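Local coordinates for racemase (Pseudovibrio sp. JE062, PDB 3MKC), which is of unknown function but has the two-domain build of the enolase superfamily, a mandelate racemase-like N-terminal domain joined to a TIM-barrel-like domain, at residues I76-L79 with P80-N84; T301-A304 with T305-V309; Y340-P343 with E344-D347. All blocks are in the same frame, centred on the assembly; numbering follows the deposited sequence.

Interaction 1 (I76-L79 with P80-N84)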
loop_
_atom_site.group_PDB
_atom_site.type_symbol
_atom_site.label_atom_id
_atom_site.label_comp_id
_atom_site.label_asym_id
_atom_site.label_seq_id
_atom_site.Cartn_x
_atom_site.Cartn_y
_atom_site.Cartn_z
ATOM N N ILE A 76 -9.204 2.445 -23.084
ATOM C CA ILE A 76 -8.646 2.593 -24.425
ATOM C C ILE A 76 -9.310 3.755 -25.163
ATOM O O ILE A 76 -10.538 3.856 -25.211
ATOM C CB ILE A 76 -8.850 1.313 -25.264
ATOM C CG1 ILE A 76 -8.268 0.106 -24.532
ATOM C CG2 ILE A 76 -8.203 1.484 -26.639
ATOM C CD1 ILE A 76 -6.792 0.196 -24.275
ATOM N N GLY A 77 -8.493 4.631 -25.732
ATOM C CA GLY A 77 -9.023 5.767 -26.464
ATOM C C GLY A 77 -9.167 7.040 -25.650
ATOM O O GLY A 77 -9.231 8.132 -26.215
ATOM N N ARG A 78 -9.202 6.908 -24.327
ATOM C CA ARG A 78 -9.364 8.062 -23.446
ATOM C C ARG A 78 -8.060 8.817 -23.210
ATOM O O ARG A 78 -6.970 8.260 -23.352
ATOM C CB ARG A 78 -9.939 7.614 -22.090
ATOM C CG ARG A 78 -11.313 6.936 -22.156
ATOM C CD ARG A 78 -12.377 7.888 -22.676
ATOM N NE ARG A 78 -12.588 9.029 -21.788
ATOM C CZ ARG A 78 -13.312 8.984 -20.673
ATOM N NH1 ARG A 78 -13.900 7.850 -20.307
ATOM N NH2 ARG A 78 -13.453 10.073 -19.921
ATOM N N LEU A 79 -8.182 10.095 -22.859
ATOM C CA LEU A 79 -7.014 10.920 -22.572
ATOM C C LEU A 79 -6.630 10.613 -21.125
ATOM O O LEU A 79 -7.449 10.767 -20.218
ATOM C CB LEU A 79 -7.366 12.400 -22.742
ATOM C CG LEU A 79 -7.866 12.772 -24.146
ATOM C CD1 LEU A 79 -8.260 14.244 -24.206
ATOM C CD2 LEU A 79 -6.781 12.466 -25.162
ATOM N N PRO A 80 -5.381 10.169 -20.898
ATOM C CA PRO A 80 -4.800 9.801 -19.601
ATOM C C PRO A 80 -5.003 10.808 -18.474
ATOM O O PRO A 80 -5.010 10.436 -17.298
ATOM C CB PRO A 80 -3.322 9.609 -19.928
ATOM C CG PRO A 80 -3.346 9.175 -21.352
ATOM C CD PRO A 80 -4.351 10.114 -21.948
ATOM N N ILE A 81 -5.158 12.079 -18.836
ATOM C CA ILE A 81 -5.348 13.142 -17.861
ATOM C C ILE A 81 -6.683 13.055 -17.107
ATOM O O ILE A 81 -6.793 13.552 -15.991
ATOM C CB ILE A 81 -5.227 14.535 -18.534
ATOM C CG1 ILE A 81 -5.364 15.645 -17.491
ATOM C CG2 ILE A 81 -6.305 14.702 -19.598
ATOM C CD1 ILE A 81 -4.322 15.600 -16.396
ATOM N N GLU A 82 -7.689 12.420 -17.704
ATOM C CA GLU A 82 -8.995 12.295 -17.051
ATOM C C GLU A 82 -9.023 11.033 -16.193
ATOM O O GLU A 82 -9.873 10.160 -16.374
ATOM C CB GLU A 82 -10.113 12.227 -18.098
ATOM C CG GLU A 82 -10.080 13.359 -19.113
ATOM C CD GLU A 82 -11.372 13.477 -19.889
ATOM O OE1 GLU A 82 -11.734 12.522 -20.602
ATOM O OE2 GLU A 82 -12.037 14.526 -19.781
ATOM N N ILE A 83 -8.098 10.951 -15.247
ATOM C CA ILE A 83 -7.995 9.780 -14.389
ATOM C C ILE A 83 -9.251 9.481 -13.591
ATOM O O ILE A 83 -9.657 8.328 -13.484
ATOM C CB ILE A 83 -6.814 9.913 -13.418
ATOM C CG1 ILE A 83 -5.560 10.317 -14.198
ATOM C CG2 ILE A 83 -6.585 8.594 -12.697
ATOM C CD1 ILE A 83 -4.318 10.481 -13.344
ATOM N N ASN A 84 -9.861 10.519 -13.035
ATOM C CA ASN A 84 -11.068 10.359 -12.234
ATOM C C ASN A 84 -12.229 9.810 -13.064
ATOM O O ASN A 84 -12.957 8.918 -12.622
ATOM C CB ASN A 84 -11.454 11.706 -11.622
ATOM C CG ASN A 84 -12.665 11.614 -10.721
ATOM O OD1 ASN A 84 -13.766 12.032 -11.092
ATOM N ND2 ASN A 84 -12.473 11.064 -9.528
HETATM O O HOH W 1 -10.936 10.989 -22.766
#
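A type I beta turn from Leu79 to Glu82 carries the chain into helix 83-93, and the backbone N of Glu82 closes it on the carbonyl O of Leu79 at 3.0 Å. Pro80 and Ile81 form the corners, and Glu82 takes the N-cap position. On one flank of the turn, Arg78 and Glu82 make a salt bridge: NH2 of Arg78 donates to OE1 of Glu82 at 3.1 Å, in a nearly straight bond (168°). OE1 sits at the edge of the guanidinium, almost in its plane, while NH2 meets it from above the carboxylate plane, the two flat groups standing 85° apart. The arginine gets there by curling back through bends at chi2 and chi3 (-64° for the latter), whereas the glutamate runs extended beyond CG.

One water completes the ring. It accepts from NE of Arg78 at 2.7 Å and from the backbone N of Leu79 at 2.9 Å, and donates to OE1 of Glu82 at 2.8 Å. OE1 is thus gripped twice, and two edge partners, OE1 and the water, help fix the rotation of the guanidinium. Beside this polar cluster, CB of Leu79 packs on CG2 of Ile81 at 4.0 Å. Pro80 touches Leu117 and Gln121 of helix 102-122, and Arg78 also lies against Ala85, Ile86 and Ala89 of helix 83-93. Glu82 is also the centre of an inverse gamma turn, with a weak bond from Ile83 N to Ile81 O; the whole is a beta turn leading into a helix of the N-terminal domain of this superfamily.

Interaction 2 (T301-A304 with T305-V309)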
loop_
_atom_site.group_PDB
_atom_site.type_symbol
_atom_site.label_atom_id
_atom_site.label_comp_id
_atom_site.label_asym_id
_atom_site.label_seq_id
_atom_site.Cartn_x
_atom_site.Cartn_y
_atom_site.Cartn_z
ATOM N N THR A 301 -8.873 9.008 1.826
ATOM C CA THR A 301 -8.160 9.828 2.789
ATOM C C THR A 301 -8.880 11.118 3.170
ATOM O O THR A 301 -8.856 11.526 4.329
ATOM C CB THR A 301 -6.744 10.160 2.279
ATOM O OG1 THR A 301 -6.055 8.938 1.985
ATOM C CG2 THR A 301 -5.957 10.915 3.347
ATOM N N GLU A 302 -9.520 11.764 2.202
ATOM C CA GLU A 302 -10.220 13.007 2.497
ATOM C C GLU A 302 -11.395 12.694 3.406
ATOM O O GLU A 302 -11.724 13.482 4.282
ATOM C CB GLU A 302 -10.676 13.701 1.206
ATOM C CG GLU A 302 -9.487 14.121 0.327
ATOM C CD GLU A 302 -9.850 15.068 -0.816
ATOM O OE1 GLU A 302 -11.003 15.046 -1.298
ATOM O OE2 GLU A 302 -8.959 15.827 -1.247
HETATM N N MSE A 303 -12.006 11.529 3.205
HETATM C CA MSE A 303 -13.127 11.102 4.047
HETATM C C MSE A 303 -12.579 10.800 5.439
HETATM O O MSE A 303 -13.180 11.147 6.462
HETATM C CB MSE A 303 -13.783 9.840 3.465
HETATM C CG MSE A 303 -14.772 9.130 4.422
HETATM SE SE MSE A 303 -15.717 7.607 3.713
HETATM C CE MSE A 303 -14.224 6.561 3.257
ATOM N N ALA A 304 -11.425 10.145 5.460
ATOM C CA ALA A 304 -10.781 9.779 6.712
ATOM C C ALA A 304 -10.444 11.028 7.523
ATOM O O ALA A 304 -10.755 11.111 8.705
ATOM C CB ALA A 304 -9.520 8.980 6.431
ATOM N N THR A 305 -9.812 12.002 6.880
ATOM C CA THR A 305 -9.450 13.230 7.577
ATOM C C THR A 305 -10.671 13.874 8.239
ATOM O O THR A 305 -10.608 14.322 9.386
ATOM C CB THR A 305 -8.807 14.219 6.605
ATOM O OG1 THR A 305 -7.549 13.688 6.167
ATOM C CG2 THR A 305 -8.601 15.579 7.263
ATOM N N ALA A 306 -11.787 13.901 7.520
ATOM C CA ALA A 306 -13.005 14.504 8.057
ATOM C C ALA A 306 -13.496 13.737 9.285
ATOM O O ALA A 306 -14.166 14.300 10.145
ATOM C CB ALA A 306 -14.093 14.527 6.980
ATOM N N ASN A 307 -13.164 12.454 9.358
ATOM C CA ASN A 307 -13.591 11.609 10.476
ATOM C C ASN A 307 -12.479 11.340 11.498
ATOM O O ASN A 307 -12.596 10.428 12.320
ATOM C CB ASN A 307 -14.133 10.283 9.930
ATOM C CG ASN A 307 -15.487 10.441 9.260
ATOM O OD1 ASN A 307 -16.521 10.484 9.933
ATOM N ND2 ASN A 307 -15.493 10.536 7.932
ATOM N N ASN A 308 -11.407 12.131 11.440
ATOM C CA ASN A 308 -10.283 11.980 12.372
ATOM C C ASN A 308 -9.641 10.599 12.318
ATOM O O ASN A 308 -9.274 10.021 13.345
ATOM C CB ASN A 308 -10.746 12.274 13.798
ATOM C CG ASN A 308 -11.351 13.652 13.930
ATOM O OD1 ASN A 308 -10.654 14.669 13.822
ATOM N ND2 ASN A 308 -12.659 13.698 14.151
ATOM N N VAL A 309 -9.491 10.089 11.105
ATOM C CA VAL A 309 -8.894 8.784 10.875
ATOM C C VAL A 309 -7.657 8.936 9.995
ATOM O O VAL A 309 -7.709 9.575 8.949
ATOM C CB VAL A 309 -9.905 7.851 10.181
ATOM C CG1 VAL A 309 -9.237 6.557 9.743
ATOM C CG2 VAL A 309 -11.056 7.553 11.138
#
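Ala304 and Val309 meet where helix 293-306 ends in a Schellman motif, in the beta-alpha-beta unit that runs from strand 283-284 through this helix to strand 310-311. Backbone bonds define the ending. Regular helical links run from Thr305 N to Thr301 O at 2.8 Å and from Ala306 N to Glu302 O at 3.3 Å. Then the pattern changes: Val309 N reaches back five residues to Ala304 O at 2.9 Å, and within that span Asn308 N bonds to Thr305 O, three residues back, at 3.1 Å. Asn308, with a positive phi of 59°, is the C-prime residue that turns the chain off the helix axis. Asn307 N keeps a weak bond to Met303 O besides its bond to Ala304 O. The two donors of Ala304 O, Asn307 N and Val309 N, come in from opposite faces of the carbonyl plane.

Apolar contact backs the motif. CB of Ala304 lies 3.9 Å from CB of Val309, and both residues are buried; Ala304 and Thr301 also touch Val311 of the following strand. On another side of the helix, the side chain of selenomethionine Met303 touches Ala272, Glu273 and Ile276 of helix 268-277.

The polar side chains have partners of their own. OG1 of Thr305 is hydrogen-bonded to ND2 of Asn334, which also bonds to Val309 O, while OG1 of Thr301 bonds to Leu297 O and to OH of Tyr328. Asn307 adds a side-chain bond to the final turn. With CG beside the backbone N (chi1 -72°), its amide turns back to Met303, and ND2 donates to Met303 O at 2.8 Å; the acceptor lies close to the amide plane, while ND2 sits above the plane of the carbonyl.

Interaction 3 (Y340-P343 with E344-D347)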
loop_
_atom_site.group_PDB
_atom_site.type_symbol
_atom_site.label_atom_id
_atom_site.label_comp_id
_atom_site.label_asym_id
_atom_site.label_seq_id
_atom_site.Cartn_x
_atom_site.Cartn_y
_atom_site.Cartn_z
ATOM N N TYR A 340 6.504 1.706 4.021
ATOM C CA TYR A 340 7.491 1.630 2.966
ATOM C C TYR A 340 8.418 0.452 3.238
ATOM O O TYR A 340 8.782 0.185 4.381
ATOM C CB TYR A 340 8.307 2.917 2.930
ATOM C CG TYR A 340 9.088 3.116 1.654
ATOM C CD1 TYR A 340 8.505 3.726 0.545
ATOM C CD2 TYR A 340 10.417 2.706 1.560
ATOM C CE1 TYR A 340 9.228 3.928 -0.628
ATOM C CE2 TYR A 340 11.151 2.901 0.392
ATOM C CZ TYR A 340 10.551 3.512 -0.695
ATOM O OH TYR A 340 11.267 3.704 -1.845
ATOM N N VAL A 341 8.775 -0.268 2.185
ATOM C CA VAL A 341 9.688 -1.389 2.311
ATOM C C VAL A 341 10.960 -0.908 1.628
ATOM O O VAL A 341 10.952 -0.550 0.450
ATOM C CB VAL A 341 9.133 -2.658 1.619
ATOM C CG1 VAL A 341 8.874 -2.388 0.147
ATOM C CG2 VAL A 341 10.110 -3.817 1.792
ATOM N N HIS A 342 12.046 -0.855 2.387
ATOM C CA HIS A 342 13.313 -0.380 1.860
ATOM C C HIS A 342 14.233 -1.547 1.513
ATOM O O HIS A 342 14.243 -2.563 2.205
ATOM C CB HIS A 342 13.976 0.540 2.888
ATOM C CG HIS A 342 15.147 1.297 2.354
ATOM N ND1 HIS A 342 16.380 0.714 2.144
ATOM C CD2 HIS A 342 15.265 2.582 1.945
ATOM C CE1 HIS A 342 17.204 1.608 1.629
ATOM N NE2 HIS A 342 16.552 2.751 1.498
ATOM N N PRO A 343 15.013 -1.412 0.425
ATOM C CA PRO A 343 15.951 -2.435 -0.053
ATOM C C PRO A 343 17.012 -2.876 0.954
ATOM O O PRO A 343 17.395 -4.043 0.984
ATOM C CB PRO A 343 16.568 -1.784 -1.285
ATOM C CG PRO A 343 15.465 -0.924 -1.793
ATOM C CD PRO A 343 14.955 -0.287 -0.524
ATOM N N GLU A 344 17.494 -1.948 1.773
ATOM C CA GLU A 344 18.512 -2.287 2.765
ATOM C C GLU A 344 17.887 -2.788 4.063
ATOM O O GLU A 344 18.595 -3.085 5.031
ATOM C CB GLU A 344 19.397 -1.069 3.057
ATOM C CG GLU A 344 20.247 -0.624 1.873
ATOM C CD GLU A 344 21.116 0.582 2.188
ATOM O OE1 GLU A 344 21.954 0.496 3.112
ATOM O OE2 GLU A 344 20.963 1.616 1.508
ATOM N N PHE A 345 16.560 -2.883 4.077
ATOM C CA PHE A 345 15.834 -3.339 5.260
ATOM C C PHE A 345 14.829 -4.430 4.920
ATOM O O PHE A 345 13.770 -4.525 5.543
ATOM C CB PHE A 345 15.105 -2.162 5.912
ATOM C CG PHE A 345 16.016 -1.208 6.623
ATOM C CD1 PHE A 345 16.382 -1.432 7.943
ATOM C CD2 PHE A 345 16.529 -0.098 5.964
ATOM C CE1 PHE A 345 17.248 -0.559 8.601
ATOM C CE2 PHE A 345 17.391 0.775 6.609
ATOM C CZ PHE A 345 17.752 0.545 7.931
ATOM N N CYS A 346 15.156 -5.247 3.928
ATOM C CA CYS A 346 14.266 -6.324 3.526
ATOM C C CYS A 346 14.915 -7.199 2.470
ATOM O O CYS A 346 15.930 -6.839 1.878
ATOM C CB CYS A 346 12.973 -5.754 2.945
ATOM S SG CYS A 346 13.136 -5.238 1.216
ATOM N N ASP A 347 14.316 -8.360 2.245
ATOM C CA ASP A 347 14.800 -9.279 1.232
ATOM C C ASP A 347 13.690 -9.396 0.202
ATOM O O ASP A 347 12.515 -9.507 0.555
ATOM C CB ASP A 347 15.107 -10.649 1.837
ATOM C CG ASP A 347 16.277 -10.608 2.802
ATOM O OD1 ASP A 347 17.294 -9.968 2.463
ATOM O OD2 ASP A 347 16.181 -11.217 3.888
#
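His342 and Phe345 meet across a tight turn just after strand 339-340, their rings in an offset edge-to-face pair with centroids 5.8 Å apart and planes at 78°. The edge of Phe345 is directed at the face of His342. Two bonds hold the turn: Phe345 N donates to His342 O at 3.0 Å, and Glu344 N donates to ND1 of His342 at 2.9 Å, close to the ring plane. With CG anti to the backbone N (chi1 -169°), the imidazole points its ND1 edge at the amide of Glu344, which helps fix its rotation. CD of Pro343 lies over one face of the imidazole, 3.1 Å above its plane and offset toward the rim. Farther along, CG2 of Val341 packs on SG of Cys346 at 3.4 Å. Leu142 of strand 137-143 touches the side chains of both aromatic residues, and Phe345 also makes a cation-pi contact with Lys167 and an edge-to-face one with His171.

Glu344 marks the looser, exposed side. Its extended chain runs alongside the imidazole in the same direction, yet OE2 comes no closer to it than 3.8 Å, at CE1, and the carboxylate plane is turned 61° from the ring. Its backbone O takes a hydrogen bond from NZ of Lys167. The whole is a compact turn, braced by a histidine side chain bonded to a turn amide, in the loop that follows strand 339-340 of the TIM-barrel-like domain.

From the N terminus the chain meets the three contacts in series; each closes a short local loop, and none nests in or crosses another. Interaction 1 starts helix 83-93 in the N-terminal domain. Interaction 2, much later, ends helix 293-306 in the barrel-like domain; its nearest atoms are about 9 Å from interaction 1. The two do not touch, but Ile83 and Asn84 pack on Thr295 near the start of that same helix, so the N-terminal and barrel-like parts meet there, at the start of both helices. Interaction 3 follows strand 339-340, which pairs with strand 137-143, and lies across the chain's centre from interaction 2, with centres about 29 Å apart.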